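Local coordinates for protein LYND (PDB 4V1T) that probably catalyses the ATP-dependent heterocyclisation of residues in a precursor peptide, as a YcaO-family cyclodehydratase of cyanobactin biosynthesis, at residues K289-N294 against L300-L305. Residues are numbered along the deposited sequence; the frame is centred on the assembly and turned at random.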
loop_
_atom_site.group_PDB
_atom_site.type_symbol
_atom_site.label_atom_id
_atom_site.label_comp_id
_atom_site.label_asym_id
_atom_site.label_seq_id
_atom_site.Cartn_x
_atom_site.Cartn_y
_atom_site.Cartn_z
ATOM N N LYS B 289 17.384 8.415 -6.441
ATOM C CA LYS B 289 16.077 7.912 -6.858
ATOM C C LYS B 289 16.078 7.618 -8.340
ATOM O O LYS B 289 16.625 8.385 -9.122
ATOM C CB LYS B 289 14.979 8.941 -6.582
ATOM C CG LYS B 289 14.022 8.582 -5.466
ATOM C CD LYS B 289 12.706 9.341 -5.602
ATOM C CE LYS B 289 12.883 10.848 -5.439
ATOM N NZ LYS B 289 11.742 11.612 -6.028
ATOM N N ILE B 290 15.437 6.521 -8.724
ATOM C CA ILE B 290 15.175 6.252 -10.133
ATOM C C ILE B 290 13.668 6.197 -10.359
ATOM O O ILE B 290 12.926 5.579 -9.598
ATOM C CB ILE B 290 15.816 4.945 -10.592
ATOM C CG1 ILE B 290 17.333 5.032 -10.423
ATOM C CG2 ILE B 290 15.471 4.676 -12.055
ATOM C CD1 ILE B 290 18.051 3.724 -10.650
ATOM N N ILE B 291 13.228 6.847 -11.424
ATOM C CA ILE B 291 11.832 6.815 -11.833
ATOM C C ILE B 291 11.705 6.007 -13.107
ATOM O O ILE B 291 12.412 6.268 -14.074
ATOM C CB ILE B 291 11.299 8.227 -12.120
ATOM C CG1 ILE B 291 11.424 9.091 -10.871
ATOM C CG2 ILE B 291 9.863 8.177 -12.643
ATOM C CD1 ILE B 291 10.519 8.686 -9.729
ATOM N N THR B 292 10.802 5.038 -13.100
ATOM C CA THR B 292 10.491 4.279 -14.304
ATOM C C THR B 292 9.071 4.612 -14.725
ATOM O O THR B 292 8.142 4.512 -13.929
ATOM C CB THR B 292 10.641 2.754 -14.114
ATOM O OG1 THR B 292 9.812 2.311 -13.031
ATOM C CG2 THR B 292 12.082 2.404 -13.819
ATOM N N LEU B 293 8.921 5.035 -15.975
ATOM C CA LEU B 293 7.619 5.285 -16.566
ATOM C C LEU B 293 7.408 4.320 -17.726
ATOM O O LEU B 293 7.951 4.508 -18.817
ATOM C CB LEU B 293 7.504 6.728 -17.050
ATOM C CG LEU B 293 6.229 7.098 -17.815
ATOM C CD1 LEU B 293 4.999 6.920 -16.949
ATOM C CD2 LEU B 293 6.309 8.523 -18.347
ATOM N N ASN B 294 6.623 3.281 -17.473
ATOM C CA ASN B 294 6.270 2.320 -18.505
ATOM C C ASN B 294 5.262 2.943 -19.454
ATOM O O ASN B 294 4.178 3.348 -19.033
ATOM C CB ASN B 294 5.712 1.048 -17.870
ATOM C CG ASN B 294 5.695 -0.122 -18.830
ATOM O OD1 ASN B 294 5.366 0.023 -20.007
ATOM N ND2 ASN B 294 6.061 -1.284 -18.337
ATOM N N LEU B 300 4.002 4.149 -13.065
ATOM C CA LEU B 300 5.109 4.981 -12.627
ATOM C C LEU B 300 5.571 4.497 -11.264
ATOM O O LEU B 300 4.793 4.473 -10.323
ATOM C CB LEU B 300 4.680 6.442 -12.576
ATOM C CG LEU B 300 5.697 7.565 -12.301
ATOM C CD1 LEU B 300 5.317 8.854 -13.032
ATOM C CD2 LEU B 300 5.857 7.822 -10.811
ATOM N N LYS B 301 6.839 4.099 -11.179
ATOM C CA LYS B 301 7.430 3.614 -9.936
ATOM C C LYS B 301 8.641 4.458 -9.536
ATOM O O LYS B 301 9.430 4.857 -10.393
ATOM C CB LYS B 301 7.879 2.157 -10.098
ATOM C CG LYS B 301 6.788 1.111 -9.925
ATOM C CD LYS B 301 7.239 -0.232 -10.508
ATOM C CE LYS B 301 6.733 -1.422 -9.702
ATOM N NZ LYS B 301 7.696 -1.834 -8.635
ATOM N N SER B 302 8.779 4.706 -8.232
ATOM C CA SER B 302 9.976 5.321 -7.665
ATOM C C SER B 302 10.810 4.257 -6.990
ATOM O O SER B 302 10.299 3.468 -6.208
ATOM C CB SER B 302 9.619 6.416 -6.655
ATOM O OG SER B 302 8.830 7.407 -7.271
ATOM N N HIS B 303 12.095 4.243 -7.303
ATOM C CA HIS B 303 13.013 3.223 -6.793
ATOM C C HIS B 303 14.148 3.887 -6.006
ATOM O O HIS B 303 14.896 4.691 -6.555
ATOM C CB HIS B 303 13.579 2.387 -7.947
ATOM C CG HIS B 303 12.557 1.996 -8.963
ATOM N ND1 HIS B 303 11.876 0.801 -8.904
ATOM C CD2 HIS B 303 12.082 2.645 -10.054
ATOM C CE1 HIS B 303 11.042 0.721 -9.924
ATOM N NE2 HIS B 303 11.142 1.830 -10.632
ATOM N N ILE B 304 14.272 3.534 -4.728
ATOM C CA ILE B 304 15.271 4.136 -3.852
ATOM C C ILE B 304 16.640 3.486 -4.037
ATOM O O ILE B 304 16.785 2.288 -3.856
ATOM C CB ILE B 304 14.887 4.009 -2.368
ATOM C CG1 ILE B 304 13.489 4.586 -2.101
ATOM C CG2 ILE B 304 15.926 4.708 -1.482
ATOM C CD1 ILE B 304 13.453 6.087 -1.925
ATOM N N LEU B 305 17.645 4.289 -4.355
ATOM C CA LEU B 305 19.017 3.814 -4.426
ATOM C C LEU B 305 19.716 3.994 -3.085
ATOM O O LEU B 305 19.942 5.117 -2.641
ATOM C CB LEU B 305 19.795 4.558 -5.517
ATOM C CG LEU B 305 21.298 4.266 -5.564
ATOM C CD1 LEU B 305 21.549 2.791 -5.865
ATOM C CD2 LEU B 305 21.988 5.150 -6.595
HETATM O O HOH W 1 9.792 10.137 -6.546
#
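The antiparallel beta hairpin formed by strands 289-294 and 299-304 closes one end of a mixed sheet, and its two faces show how one ladder can serve different surroundings. Ile290 and His303 make a hydrogen-bonded pair, with Ile290 N to His303 O at 2.9 Å and His303 N to Ile290 O at 2.8 Å; Thr292 and Lys301 form the next such pair. On the face bearing these residues, Thr292 and His303 meet diagonally across the ladder. Thr292 OG1 lies 2.8 Å from His303 NE2, at the edge of the imidazole and in its plane, in a hydrogen bond whose donor could be either group. The torsion of His303 (chi1 -43°) sets CG beside its own backbone N and lets the ring reach back toward Thr292. The methyl Thr292 CG2 also lies 3.4 Å from His303 NE2. The other ring nitrogen, ND1, is hydrogen-bonded to Ser360 OG.

On the opposite face Leu300 packs against Ile291 and Leu293, its CG 4.2 Å from Ile291 CG2 and its CD1 4.4 Å from Leu293 CD1. Leu300 of the second subunit packs on both Leu293 and Leu300, making this apolar patch part of the dimer contact. With both ring nitrogens engaged, the buried imidazole is fixed in rotation and its polar edge satisfied, while the leucine patch adds apolar contact to the subunit interface, beside the hydrogen bond from Asn294 OD1 to Gln29 NE2 of the second subunit.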